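Local coordinates for Serine/threonine-protein kinase Tel1 (Chaetomium thermophilum, PDB 6SKY) that phosphorylates serine and threonine residues of proteins with ATP and probably acts as a DNA-damage sensor that switches on checkpoint signalling, at residues Lys2117-Gly2122 with Ser2169-Phe2174; Thr2136-Trp2141 with Arg2158-Arg2163; Ser2201-Ile2206 with Lys2237-Pro2242; Glu2209-Leu2214 with Arg2225-Ile2230; Ser2244-Leu2249 with Lys2277-Lys2282. One frame throughout, in Å; residues are numbered along the deposited sequence.

Interaction 1: residues Lys2117-Gly2122 with Ser2169-Phe2174; sequences KWMMSG and SDIFRF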
# COMPACT_ATOMS: atom_id res chain seq x y z
N LYS A 2117 25.30 -10.40 12.26
CA LYS A 2117 25.12 -9.37 13.29
C LYS A 2117 25.52 -8.00 12.76
O LYS A 2117 24.82 -7.02 12.99
CB LYS A 2117 25.93 -9.70 14.54
CG LYS A 2117 25.82 -11.13 15.02
CD LYS A 2117 24.45 -11.46 15.57
CE LYS A 2117 24.44 -12.87 16.14
NZ LYS A 2117 23.19 -13.17 16.88
N TRP A 2118 26.66 -7.91 12.07
CA TRP A 2118 26.99 -6.60 11.49
C TRP A 2118 26.03 -6.22 10.36
O TRP A 2118 25.68 -5.05 10.20
CB TRP A 2118 28.46 -6.51 11.00
CG TRP A 2118 28.79 -6.80 9.53
CD1 TRP A 2118 29.47 -7.87 9.06
CD2 TRP A 2118 28.50 -5.99 8.37
NE1 TRP A 2118 29.60 -7.80 7.70
CE2 TRP A 2118 29.01 -6.66 7.26
CE3 TRP A 2118 27.84 -4.78 8.18
CZ2 TRP A 2118 28.89 -6.17 5.97
CZ3 TRP A 2118 27.71 -4.30 6.89
CH2 TRP A 2118 28.23 -4.99 5.81
N MET A 2119 25.57 -7.21 9.58
CA MET A 2119 24.88 -6.94 8.32
C MET A 2119 23.49 -6.39 8.53
O MET A 2119 22.97 -5.69 7.65
CB MET A 2119 24.79 -8.20 7.49
CG MET A 2119 26.04 -8.59 6.80
SD MET A 2119 25.92 -10.20 6.06
CE MET A 2119 27.46 -10.21 5.19
N MET A 2120 22.85 -6.72 9.65
CA MET A 2120 21.47 -6.28 9.87
C MET A 2120 21.28 -4.77 9.70
O MET A 2120 20.22 -4.33 9.24
CB MET A 2120 20.99 -6.68 11.25
CG MET A 2120 20.83 -8.16 11.43
SD MET A 2120 19.52 -8.84 10.43
CE MET A 2120 19.61 -10.55 10.95
N SER A 2121 22.28 -3.97 10.05
CA SER A 2121 22.16 -2.52 9.99
C SER A 2121 22.94 -1.87 8.85
O SER A 2121 22.79 -0.67 8.64
CB SER A 2121 22.63 -1.90 11.31
OG SER A 2121 23.25 -2.87 12.13
N GLY A 2122 23.74 -2.62 8.11
CA GLY A 2122 24.62 -2.04 7.12
C GLY A 2122 23.89 -1.59 5.88
O GLY A 2122 22.68 -1.73 5.72
N SER A 2169 18.10 -15.43 4.60
CA SER A 2169 16.69 -15.08 4.57
C SER A 2169 16.30 -14.23 5.77
O SER A 2169 15.51 -13.29 5.64
CB SER A 2169 15.83 -16.33 4.49
OG SER A 2169 15.83 -16.99 5.74
N ASP A 2170 16.84 -14.54 6.95
CA ASP A 2170 16.66 -13.63 8.09
C ASP A 2170 17.16 -12.22 7.76
O ASP A 2170 16.45 -11.22 7.99
CB ASP A 2170 17.39 -14.16 9.31
CG ASP A 2170 17.03 -15.57 9.65
OD1 ASP A 2170 16.12 -16.12 9.00
OD2 ASP A 2170 17.66 -16.15 10.55
N ILE A 2171 18.39 -12.13 7.25
CA ILE A 2171 18.96 -10.81 6.97
C ILE A 2171 18.11 -10.05 5.97
O ILE A 2171 17.79 -8.88 6.16
CB ILE A 2171 20.41 -10.94 6.48
CG1 ILE A 2171 21.27 -11.60 7.54
CG2 ILE A 2171 20.96 -9.59 6.18
CD1 ILE A 2171 22.58 -12.06 7.03
N PHE A 2172 17.73 -10.70 4.87
CA PHE A 2172 16.91 -10.04 3.86
C PHE A 2172 15.55 -9.67 4.38
O PHE A 2172 14.93 -8.72 3.89
CB PHE A 2172 16.76 -10.93 2.63
CG PHE A 2172 17.94 -10.94 1.74
CD1 PHE A 2172 18.55 -9.77 1.37
CD2 PHE A 2172 18.46 -12.12 1.27
CE1 PHE A 2172 19.64 -9.77 0.56
CE2 PHE A 2172 19.55 -12.13 0.46
CZ PHE A 2172 20.14 -10.96 0.10
N ARG A 2173 15.03 -10.41 5.36
CA ARG A 2173 13.75 -10.04 5.93
C ARG A 2173 13.85 -8.74 6.70
O ARG A 2173 12.96 -7.89 6.60
CB ARG A 2173 13.23 -11.16 6.82
CG ARG A 2173 11.83 -10.91 7.34
CD ARG A 2173 11.14 -12.19 7.72
NE ARG A 2173 11.09 -13.15 6.62
CZ ARG A 2173 11.72 -14.31 6.63
NH1 ARG A 2173 11.63 -15.13 5.59
NH2 ARG A 2173 12.45 -14.65 7.68
N PHE A 2174 14.92 -8.54 7.48
CA PHE A 2174 15.00 -7.28 8.22
C PHE A 2174 15.08 -6.07 7.29
O PHE A 2174 14.59 -4.99 7.62
CB PHE A 2174 16.17 -7.26 9.19
CG PHE A 2174 16.28 -5.96 9.95
CD1 PHE A 2174 15.49 -5.72 11.05
CD2 PHE A 2174 17.15 -4.97 9.54
CE1 PHE A 2174 15.58 -4.53 11.74
CE2 PHE A 2174 17.23 -3.78 10.22
CZ PHE A 2174 16.45 -3.56 11.32
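Met2120 lays its thioether across the backbone of helix 2154-2174, over the turn that carries Ile2171 and Phe2174. The chain kinks at its second torsion (chi2 -66°), which turns SD and CE along the partner helix. SD then lies 3.9 Å from Phe2174 CB, while CE reaches Ile2171 CG1 at 3.9 Å, close to the CA of the same residue. The sulfur stands 5.2 Å from the centroid of the Phe2174 ring and 44° off its normal, an oblique Met-aromatic contact. Phe2174 points its CG opposite its own backbone N (chi1 179°), and this carries the ring to the backbone of Met2120, where CD2 comes within 3.2 Å of Met2120 O. On the other flank Met2119, extended beyond CG, brings SD to 3.9 Å from Ile2171 CD1. Both of these residues also pack on helix 2124-2143, Met2119 on Ile2130 and Ile2171 on Leu2131. Arg2640 of helix 2637-2641 touches both Met2120 and Phe2174. Across the two segments the chemistry is sulfur, methyl and aromatic contact without hydrogen bonds, which suggests that shape and dispersion, more than directed polar bonds, fix how these two segments meet.

Interaction 2: residues Thr2136-Trp2141 with Arg2158-Arg2163; sequences TTLSMW and RLVQIR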
# COMPACT_ATOMS: atom_id res chain seq x y z
N THR A 2136 26.10 -18.23 -4.16
CA THR A 2136 26.79 -18.90 -5.26
C THR A 2136 27.91 -19.80 -4.76
O THR A 2136 28.07 -20.93 -5.23
CB THR A 2136 27.34 -17.88 -6.25
OG1 THR A 2136 26.28 -17.05 -6.71
CG2 THR A 2136 27.93 -18.57 -7.42
N THR A 2137 28.70 -19.31 -3.81
CA THR A 2137 29.80 -20.09 -3.27
C THR A 2137 29.30 -21.39 -2.66
O THR A 2137 29.85 -22.46 -2.93
CB THR A 2137 30.54 -19.26 -2.23
OG1 THR A 2137 31.15 -18.14 -2.86
CG2 THR A 2137 31.60 -20.07 -1.58
N LEU A 2138 28.26 -21.32 -1.83
CA LEU A 2138 27.80 -22.51 -1.13
C LEU A 2138 27.19 -23.52 -2.10
O LEU A 2138 27.41 -24.73 -1.96
CB LEU A 2138 26.81 -22.13 -0.04
CG LEU A 2138 27.41 -21.48 1.20
CD1 LEU A 2138 26.34 -21.13 2.18
CD2 LEU A 2138 28.42 -22.40 1.83
N SER A 2139 26.46 -23.06 -3.11
CA SER A 2139 25.88 -24.01 -4.05
C SER A 2139 26.94 -24.66 -4.92
O SER A 2139 26.92 -25.88 -5.13
CB SER A 2139 24.83 -23.33 -4.92
OG SER A 2139 25.42 -22.63 -5.98
N MET A 2140 27.90 -23.87 -5.42
CA MET A 2140 28.98 -24.44 -6.22
C MET A 2140 29.78 -25.45 -5.42
O MET A 2140 30.17 -26.50 -5.95
CB MET A 2140 29.89 -23.34 -6.73
CG MET A 2140 29.33 -22.55 -7.88
SD MET A 2140 29.20 -23.53 -9.37
CE MET A 2140 30.87 -24.12 -9.49
N TRP A 2141 30.07 -25.16 -4.16
CA TRP A 2141 30.80 -26.10 -3.34
C TRP A 2141 30.01 -27.37 -3.11
O TRP A 2141 30.58 -28.47 -3.05
CB TRP A 2141 31.16 -25.46 -2.01
CG TRP A 2141 32.18 -26.17 -1.23
CD1 TRP A 2141 33.47 -26.40 -1.59
CD2 TRP A 2141 32.03 -26.72 0.07
NE1 TRP A 2141 34.12 -27.07 -0.60
CE2 TRP A 2141 33.26 -27.28 0.44
CE3 TRP A 2141 30.96 -26.80 0.97
CZ2 TRP A 2141 33.45 -27.91 1.65
CZ3 TRP A 2141 31.16 -27.42 2.17
CH2 TRP A 2141 32.39 -27.97 2.50
N ARG A 2158 25.37 -30.12 1.60
CA ARG A 2158 23.99 -29.71 1.41
C ARG A 2158 23.43 -29.05 2.66
O ARG A 2158 22.75 -28.02 2.58
CB ARG A 2158 23.15 -30.92 1.03
CG ARG A 2158 21.91 -30.56 0.31
CD ARG A 2158 22.24 -29.87 -0.97
NE ARG A 2158 21.30 -30.22 -2.01
CZ ARG A 2158 21.55 -30.08 -3.30
NH1 ARG A 2158 20.63 -30.42 -4.19
NH2 ARG A 2158 22.72 -29.61 -3.70
N LEU A 2159 23.70 -29.63 3.82
CA LEU A 2159 23.19 -29.07 5.06
C LEU A 2159 23.75 -27.68 5.31
O LEU A 2159 23.03 -26.78 5.76
CB LEU A 2159 23.52 -30.01 6.21
CG LEU A 2159 22.75 -29.77 7.50
CD1 LEU A 2159 21.29 -29.73 7.20
CD2 LEU A 2159 23.06 -30.87 8.46
N VAL A 2160 25.04 -27.48 5.02
CA VAL A 2160 25.63 -26.17 5.26
C VAL A 2160 25.10 -25.15 4.26
O VAL A 2160 24.92 -23.98 4.60
CB VAL A 2160 27.16 -26.27 5.25
CG1 VAL A 2160 27.74 -25.72 3.98
CG2 VAL A 2160 27.73 -25.53 6.43
N GLN A 2161 24.79 -25.58 3.04
CA GLN A 2161 24.17 -24.67 2.08
C GLN A 2161 22.79 -24.23 2.55
O GLN A 2161 22.44 -23.05 2.46
CB GLN A 2161 24.07 -25.34 0.72
CG GLN A 2161 23.40 -24.50 -0.32
CD GLN A 2161 23.05 -25.29 -1.54
OE1 GLN A 2161 23.20 -26.50 -1.56
NE2 GLN A 2161 22.59 -24.61 -2.56
N ILE A 2162 22.00 -25.18 3.05
CA ILE A 2162 20.67 -24.85 3.56
C ILE A 2162 20.76 -23.86 4.70
O ILE A 2162 20.02 -22.87 4.75
CB ILE A 2162 19.94 -26.14 3.97
CG1 ILE A 2162 19.58 -26.95 2.74
CG2 ILE A 2162 18.72 -25.82 4.77
CD1 ILE A 2162 19.10 -28.30 3.05
N ARG A 2163 21.67 -24.11 5.65
CA ARG A 2163 21.80 -23.20 6.78
C ARG A 2163 22.22 -21.80 6.36
O ARG A 2163 21.69 -20.80 6.87
CB ARG A 2163 22.78 -23.77 7.79
CG ARG A 2163 22.33 -25.06 8.40
CD ARG A 2163 22.79 -25.11 9.83
NE ARG A 2163 22.52 -26.39 10.45
CZ ARG A 2163 23.41 -27.36 10.57
NH1 ARG A 2163 23.08 -28.50 11.16
NH2 ARG A 2163 24.64 -27.20 10.10
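The indole of Trp2141 meets Val2160 with its edge: CG1 of the valine lies near the ring plane, 4.2 Å from CZ3. The amide of Gln2161 is a second flat group at the contact, and its NE2 rests 3.5 Å from Ser2139 CB in a van der Waals contact; Leu2159 CG covers one face of the Arg2163 guanidinium. Gln2161 runs across to the neighbouring helix as a nearly straight chain, with CG opposite the backbone N (chi1 178°), and passes Leu2138 on the way, CG 4.2 Å from Leu2138 CB. Leu2138 points into the interface and divides its branches: CD2 packs on Val2160 CG1 at 4.0 Å, the two side chains crossing at about a right angle, while CD1 lies 4.0 Å from Val2160 O. The hydroxyl of Ser2139 has a hydrogen-bond partner outside the pair, Glu2022. The helix segments run antiparallel, their axes 9.1 Å apart at closest approach and 164° between directions. This is one antiparallel hairpin of the FAT helical array: helices 2124-2143 and 2154-2174 are consecutive, helix 2102-2119 packs on Trp2141 and Val2160 through Leu2105, and helices 2035-2047 and 2077-2097 both reach Trp2141.

Interaction 3: residues Ser2201-Ile2206 with Lys2237-Pro2242; sequences SVDAAI and KKQSVP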
# COMPACT_ATOMS: atom_id res chain seq x y z
N SER A 2201 16.47 -34.45 6.53
CA SER A 2201 15.11 -34.05 6.86
C SER A 2201 15.13 -32.54 7.06
O SER A 2201 15.42 -32.06 8.15
CB SER A 2201 14.61 -34.76 8.09
OG SER A 2201 14.70 -36.17 7.92
N VAL A 2202 14.85 -31.80 5.99
CA VAL A 2202 14.89 -30.35 6.06
C VAL A 2202 13.62 -29.75 5.49
O VAL A 2202 13.61 -28.60 5.05
CB VAL A 2202 16.12 -29.79 5.31
CG1 VAL A 2202 17.39 -30.16 6.03
CG2 VAL A 2202 16.14 -30.31 3.90
N ASP A 2203 12.53 -30.51 5.49
CA ASP A 2203 11.30 -29.99 4.89
C ASP A 2203 10.58 -29.02 5.80
O ASP A 2203 9.93 -28.09 5.30
CB ASP A 2203 10.38 -31.14 4.52
CG ASP A 2203 10.31 -32.19 5.59
OD1 ASP A 2203 11.36 -32.47 6.20
OD2 ASP A 2203 9.21 -32.73 5.84
N ALA A 2204 10.68 -29.18 7.12
CA ALA A 2204 9.95 -28.31 8.03
C ALA A 2204 10.52 -26.90 8.04
O ALA A 2204 9.77 -25.92 7.99
CB ALA A 2204 9.95 -28.89 9.43
N ALA A 2205 11.84 -26.76 8.08
CA ALA A 2205 12.45 -25.44 8.08
C ALA A 2205 12.26 -24.74 6.74
O ALA A 2205 12.05 -23.52 6.68
CB ALA A 2205 13.92 -25.54 8.42
N ILE A 2206 12.30 -25.50 5.65
CA ILE A 2206 12.14 -24.90 4.33
C ILE A 2206 10.69 -24.50 4.09
O ILE A 2206 10.41 -23.44 3.51
CB ILE A 2206 12.66 -25.88 3.26
CG1 ILE A 2206 14.18 -25.96 3.34
CG2 ILE A 2206 12.22 -25.45 1.90
CD1 ILE A 2206 14.78 -26.95 2.43
N LYS A 2237 10.86 -33.79 15.39
CA LYS A 2237 11.91 -34.35 16.22
C LYS A 2237 13.06 -34.89 15.37
O LYS A 2237 14.22 -34.52 15.57
CB LYS A 2237 11.34 -35.45 17.11
CG LYS A 2237 10.14 -35.01 17.93
CD LYS A 2237 9.45 -36.18 18.60
CE LYS A 2237 8.14 -35.75 19.24
NZ LYS A 2237 7.38 -36.91 19.79
N LYS A 2238 12.74 -35.74 14.40
CA LYS A 2238 13.73 -36.30 13.49
C LYS A 2238 13.89 -35.33 12.32
O LYS A 2238 13.31 -35.50 11.25
CB LYS A 2238 13.32 -37.69 13.03
CG LYS A 2238 13.13 -38.65 14.20
CD LYS A 2238 12.64 -40.01 13.75
CE LYS A 2238 12.41 -40.91 14.96
NZ LYS A 2238 11.79 -42.21 14.59
N GLN A 2239 14.70 -34.30 12.55
CA GLN A 2239 14.78 -33.18 11.61
C GLN A 2239 16.11 -32.48 11.82
O GLN A 2239 16.33 -31.88 12.87
CB GLN A 2239 13.63 -32.21 11.84
CG GLN A 2239 13.17 -31.45 10.62
CD GLN A 2239 12.06 -32.15 9.89
OE1 GLN A 2239 11.54 -33.15 10.36
NE2 GLN A 2239 11.68 -31.62 8.74
N SER A 2240 17.00 -32.56 10.83
CA SER A 2240 18.14 -31.67 10.82
C SER A 2240 17.67 -30.26 10.50
O SER A 2240 16.60 -30.06 9.92
CB SER A 2240 19.18 -32.14 9.81
OG SER A 2240 18.55 -32.80 8.73
N VAL A 2241 18.47 -29.27 10.87
CA VAL A 2241 17.98 -27.89 10.97
C VAL A 2241 16.75 -27.92 11.87
O VAL A 2241 15.62 -27.85 11.37
CB VAL A 2241 17.66 -27.28 9.60
CG1 VAL A 2241 17.44 -25.80 9.74
CG2 VAL A 2241 18.77 -27.55 8.62
N PRO A 2242 16.92 -28.05 13.18
CA PRO A 2242 15.79 -28.38 14.06
C PRO A 2242 14.72 -27.31 14.05
O PRO A 2242 14.91 -26.18 13.59
CB PRO A 2242 16.44 -28.50 15.44
CG PRO A 2242 17.91 -28.50 15.21
CD PRO A 2242 18.13 -27.73 13.95
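Ser2201 and Gln2239 bring their CA atoms to 4.8 Å where the residues leading into helix 2203-2217 run beside the irregular 2237-2242 segment, which makes an inverse gamma turn centred on Lys2238. A hydrogen bond links the segments: Ser2240 OG donates to Ser2201 O over 3.3 Å. The hydroxyl sits well above the carbonyl plane, 61° out of it, with a C=O...donor angle of 107°, so the approach avoids the lone pairs. Gln2239 bends at its second torsion (chi2 92°), which turns the amide in beside the first turn of the helix, near Asp2203 and Ala2204; its CG passes 3.4 Å from Ser2201 O. Ser2201 in turn lays CB 3.5 Å from Lys2238 O. Beside this polar patch the contact is aliphatic. Val2241 splits its two methyls between neighbours, CG2 lying 3.9 Å from Val2202 CG1 and CG1 3.8 Å from Ala2205 CB. Leu2159 of helix 2154-2174 packs against both valines and extends this apolar patch. Val2202 occupies the N-cap position of helix 2203-2217. The arrangement is that of an inter-helix loop of an alpha solenoid: the link between helices 2220-2232 and 2245-2259 folds back over the start of an earlier FAT helix.

Interaction 4: residues Glu2209-Leu2214 with Arg2225-Ile2230; sequences EAANAL and RMLQAI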
# COMPACT_ATOMS: atom_id res chain seq x y z
N GLU A 2209 10.15 -21.35 6.00
CA GLU A 2209 10.65 -20.20 5.27
C GLU A 2209 9.68 -19.78 4.17
O GLU A 2209 9.48 -18.58 3.93
CB GLU A 2209 12.02 -20.51 4.69
CG GLU A 2209 12.60 -19.38 3.87
CD GLU A 2209 12.50 -18.04 4.57
OE1 GLU A 2209 12.80 -17.97 5.78
OE2 GLU A 2209 12.11 -17.05 3.90
N ALA A 2210 9.08 -20.75 3.48
CA ALA A 2210 8.08 -20.41 2.48
C ALA A 2210 6.88 -19.71 3.09
O ALA A 2210 6.35 -18.74 2.52
CB ALA A 2210 7.64 -21.67 1.75
N ALA A 2211 6.44 -20.17 4.26
CA ALA A 2211 5.34 -19.51 4.95
C ALA A 2211 5.71 -18.09 5.35
O ALA A 2211 4.88 -17.19 5.31
CB ALA A 2211 4.91 -20.32 6.16
N ASN A 2212 6.96 -17.88 5.76
CA ASN A 2212 7.40 -16.53 6.11
C ASN A 2212 7.37 -15.61 4.90
O ASN A 2212 6.97 -14.45 5.00
CB ASN A 2212 8.80 -16.57 6.70
CG ASN A 2212 8.80 -16.94 8.14
OD1 ASN A 2212 7.88 -16.61 8.86
ND2 ASN A 2212 9.85 -17.62 8.57
N ALA A 2213 7.80 -16.11 3.74
CA ALA A 2213 7.73 -15.31 2.53
C ALA A 2213 6.29 -14.93 2.20
O ALA A 2213 5.99 -13.77 1.90
CB ALA A 2213 8.37 -16.07 1.37
N LEU A 2214 5.38 -15.91 2.26
CA LEU A 2214 3.96 -15.62 2.03
C LEU A 2214 3.45 -14.56 2.98
O LEU A 2214 2.81 -13.59 2.57
CB LEU A 2214 3.13 -16.89 2.16
CG LEU A 2214 3.19 -17.85 0.99
CD1 LEU A 2214 2.33 -19.06 1.26
CD2 LEU A 2214 2.74 -17.16 -0.25
N ARG A 2225 -2.32 -21.51 6.72
CA ARG A 2225 -2.60 -22.88 6.29
C ARG A 2225 -1.32 -23.67 6.10
O ARG A 2225 -1.27 -24.86 6.43
CB ARG A 2225 -3.41 -22.87 5.00
CG ARG A 2225 -4.75 -22.20 5.10
CD ARG A 2225 -5.54 -22.66 6.29
NE ARG A 2225 -6.82 -21.97 6.36
CZ ARG A 2225 -7.57 -21.92 7.45
NH1 ARG A 2225 -8.72 -21.27 7.43
NH2 ARG A 2225 -7.18 -22.50 8.56
N MET A 2226 -0.28 -23.03 5.58
CA MET A 2226 1.00 -23.69 5.39
C MET A 2226 1.63 -24.08 6.72
O MET A 2226 2.15 -25.19 6.87
CB MET A 2226 1.91 -22.77 4.61
CG MET A 2226 2.92 -23.47 3.78
SD MET A 2226 3.53 -22.43 2.47
CE MET A 2226 4.68 -23.58 1.75
N LEU A 2227 1.58 -23.19 7.71
CA LEU A 2227 2.13 -23.53 9.02
C LEU A 2227 1.33 -24.63 9.69
O LEU A 2227 1.91 -25.51 10.34
CB LEU A 2227 2.17 -22.30 9.91
CG LEU A 2227 3.18 -21.20 9.63
CD1 LEU A 2227 2.97 -20.11 10.61
CD2 LEU A 2227 4.57 -21.73 9.72
N GLN A 2228 0.01 -24.61 9.56
CA GLN A 2228 -0.79 -25.68 10.14
C GLN A 2228 -0.53 -27.01 9.47
O GLN A 2228 -0.60 -28.06 10.12
CB GLN A 2228 -2.27 -25.33 10.06
CG GLN A 2228 -2.69 -24.25 11.00
CD GLN A 2228 -4.07 -23.77 10.72
OE1 GLN A 2228 -4.59 -23.96 9.63
NE2 GLN A 2228 -4.69 -23.15 11.70
N ALA A 2229 -0.23 -27.01 8.17
CA ALA A 2229 0.16 -28.24 7.50
C ALA A 2229 1.50 -28.74 8.01
O ALA A 2229 1.70 -29.95 8.17
CB ALA A 2229 0.19 -28.03 6.00
N ILE A 2230 2.45 -27.83 8.24
CA ILE A 2230 3.71 -28.24 8.87
C ILE A 2230 3.44 -28.90 10.21
O ILE A 2230 4.06 -29.90 10.56
CB ILE A 2230 4.66 -27.04 9.04
CG1 ILE A 2230 5.06 -26.46 7.71
CG2 ILE A 2230 5.90 -27.46 9.77
CD1 ILE A 2230 5.87 -25.24 7.88
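Met2226 reaches across to helix 2203-2217 as an extended chain, and successive atoms meet different residues. Its CB faces Ala2211 CB at 4.2 Å. CG stands opposite the backbone N (chi1 -151°), directing the thioether into the interface, where SD lies 3.8 Å from Leu2214 CD1 with the two side chains crossing at about a right angle. The same sulfur is 4.1 Å from Ala2211 N. CE finishes the chain 3.5 Å from Ala2210 CB. The methionine therefore spans a full turn of the opposite helix, from Ala2210 to Leu2214, and the small alanine side chains let it lie close to that backbone. Leu2227 adds a second contact, CD2 to Ala2211 CB at 3.8 Å, and its side chain also packs on Leu2248 and Ile2252 of helix 2245-2259. Every side chain touching here is buried and apolar. Leu2214 also packs on Leu1939 of the second subunit, so this pair borders the dimer contact. With axes 9.3 Å apart at closest approach and 165° between directions, the segments form an antiparallel helical hairpin joined by a short turn, the building unit of an alpha solenoid such as the TPR-like FAT domain.

Interaction 5: residues Ser2244-Leu2249 with Lys2277-Lys2282; sequences SRSDLL and KELKGK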
# COMPACT_ATOMS: atom_id res chain seq x y z
N SER A 2244 11.47 -26.43 16.88
CA SER A 2244 10.71 -26.81 18.06
C SER A 2244 9.22 -26.68 17.79
O SER A 2244 8.78 -25.84 17.01
CB SER A 2244 11.10 -25.95 19.25
OG SER A 2244 11.14 -24.58 18.90
N ARG A 2245 8.44 -27.54 18.44
CA ARG A 2245 7.01 -27.50 18.23
C ARG A 2245 6.35 -26.32 18.94
O ARG A 2245 5.29 -25.88 18.51
CB ARG A 2245 6.36 -28.79 18.69
CG ARG A 2245 5.13 -29.14 17.89
CD ARG A 2245 4.16 -29.96 18.69
NE ARG A 2245 2.83 -29.90 18.11
CZ ARG A 2245 1.71 -30.14 18.78
NH1 ARG A 2245 0.54 -30.06 18.18
NH2 ARG A 2245 1.77 -30.46 20.06
N SER A 2246 6.97 -25.80 19.99
CA SER A 2246 6.37 -24.68 20.71
C SER A 2246 6.55 -23.37 19.97
O SER A 2246 5.66 -22.53 20.00
CB SER A 2246 6.96 -24.58 22.11
OG SER A 2246 8.26 -24.05 22.06
N ASP A 2247 7.68 -23.17 19.29
CA ASP A 2247 7.80 -21.96 18.50
C ASP A 2247 6.93 -22.00 17.26
O ASP A 2247 6.38 -20.97 16.86
CB ASP A 2247 9.26 -21.70 18.13
CG ASP A 2247 9.72 -22.51 16.95
OD1 ASP A 2247 9.45 -22.10 15.80
OD2 ASP A 2247 10.38 -23.54 17.16
N LEU A 2248 6.74 -23.18 16.68
CA LEU A 2248 5.78 -23.32 15.59
C LEU A 2248 4.36 -23.03 16.07
O LEU A 2248 3.60 -22.31 15.42
CB LEU A 2248 5.87 -24.71 14.99
CG LEU A 2248 4.82 -25.10 13.95
CD1 LEU A 2248 4.89 -24.19 12.76
CD2 LEU A 2248 5.01 -26.52 13.54
N LEU A 2249 3.99 -23.58 17.23
CA LEU A 2249 2.64 -23.37 17.74
C LEU A 2249 2.40 -21.91 18.08
O LEU A 2249 1.33 -21.37 17.81
CB LEU A 2249 2.39 -24.25 18.95
CG LEU A 2249 2.03 -25.69 18.65
CD1 LEU A 2249 1.76 -26.41 19.93
CD2 LEU A 2249 0.83 -25.75 17.76
N LYS A 2277 2.65 -26.17 27.18
CA LYS A 2277 2.82 -27.57 27.54
C LYS A 2277 3.97 -28.22 26.79
O LYS A 2277 4.62 -29.12 27.31
CB LYS A 2277 1.51 -28.32 27.28
CG LYS A 2277 1.51 -29.74 27.75
CD LYS A 2277 0.12 -30.34 27.68
CE LYS A 2277 0.11 -31.77 28.20
NZ LYS A 2277 -1.23 -32.40 28.07
N GLU A 2278 4.24 -27.77 25.56
CA GLU A 2278 5.38 -28.29 24.81
C GLU A 2278 6.69 -27.84 25.41
O GLU A 2278 7.71 -28.49 25.20
CB GLU A 2278 5.32 -27.84 23.35
CG GLU A 2278 4.21 -28.46 22.56
CD GLU A 2278 4.29 -29.96 22.55
OE1 GLU A 2278 5.38 -30.50 22.31
OE2 GLU A 2278 3.25 -30.61 22.79
N LEU A 2279 6.71 -26.71 26.12
CA LEU A 2279 7.95 -26.30 26.76
C LEU A 2279 8.48 -27.37 27.70
O LEU A 2279 9.70 -27.52 27.83
CB LEU A 2279 7.74 -24.99 27.52
CG LEU A 2279 7.84 -23.75 26.67
CD1 LEU A 2279 7.80 -22.53 27.53
CD2 LEU A 2279 9.10 -23.78 25.86
N LYS A 2280 7.60 -28.12 28.35
CA LYS A 2280 7.96 -29.25 29.22
C LYS A 2280 8.81 -28.79 30.40
O LYS A 2280 9.96 -29.19 30.57
CB LYS A 2280 8.67 -30.35 28.42
CG LYS A 2280 7.73 -31.24 27.65
CD LYS A 2280 8.47 -32.04 26.62
CE LYS A 2280 7.52 -32.89 25.80
NZ LYS A 2280 8.25 -33.80 24.88
N GLY A 2281 8.23 -27.92 31.22
CA GLY A 2281 8.84 -27.48 32.45
C GLY A 2281 10.03 -26.55 32.31
O GLY A 2281 10.41 -25.92 33.29
N LYS A 2282 10.62 -26.46 31.13
CA LYS A 2282 11.76 -25.56 30.93
C LYS A 2282 11.28 -24.11 30.97
O LYS A 2282 10.40 -23.72 30.20
CB LYS A 2282 12.43 -25.89 29.61
CG LYS A 2282 13.10 -24.73 28.93
CD LYS A 2282 13.50 -25.12 27.52
CE LYS A 2282 13.66 -23.91 26.63
NZ LYS A 2282 14.09 -24.31 25.26
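Charge comes first: Arg2245 and Glu2278 form a salt bridge, NH2 to OE2 at 3.1 Å. As a hydrogen bond it is weak, bent to 132° at the hydrogen. OE2 meets the guanidinium at its edge and in its plane, although the carboxylate is turned 77° against that plane. Glu2278 folds at its second torsion (chi2 -58°), bringing the carboxylate back toward the arginine, whose chain it crosses at a slant, OE1 lying 3.9 Å from Arg2245 CD. Asp2231 forms a second salt bridge with Arg2245 NE, so the guanidinium is shared between two acids. Van der Waals contacts make up the rest. Within its own helix Leu2249 CD1 lies over the centre of the Arg2245 guanidinium face, 3.9 Å from its plane, and it is 4.1 Å from Glu2278 CG, while Ser2246 CB meets Glu2278 CB at 3.9 Å. Ser2246 OG touches Leu2279 CD2, while its hydrogen bond goes to Glu2287. The contact joins the start of helix 2245-2259 to the end of helix 2264-2279; helix 2286-2303 covers Ser2246 and Leu2279, and helix 2220-2232 packs on Leu2248 and Leu2249.

All five contacts lie in the FAT helical array, away from the nucleotide and magnesium sites. Interactions 2 and 4 are buried pairings of consecutive antiparallel helices and are largely apolar. Interactions 1 and 3 are partly buried, the first relying on sulfur and aromatic groups, the third on a serine hydroxyl bond beside aliphatic packing. Interaction 5, mostly buried, adds a salt bridge on its more exposed side. Interactions 1 and 2 share helix 2154-2174, and interactions 3 and 4 share helix 2203-2217. Arg2173 and Glu2209 tie interaction 1 to interaction 4 by a salt bridge. Apolar side chains join interactions 2 and 3, Ile2162 on Val2202, and interactions 4 and 5, Ile2230 on Leu2248.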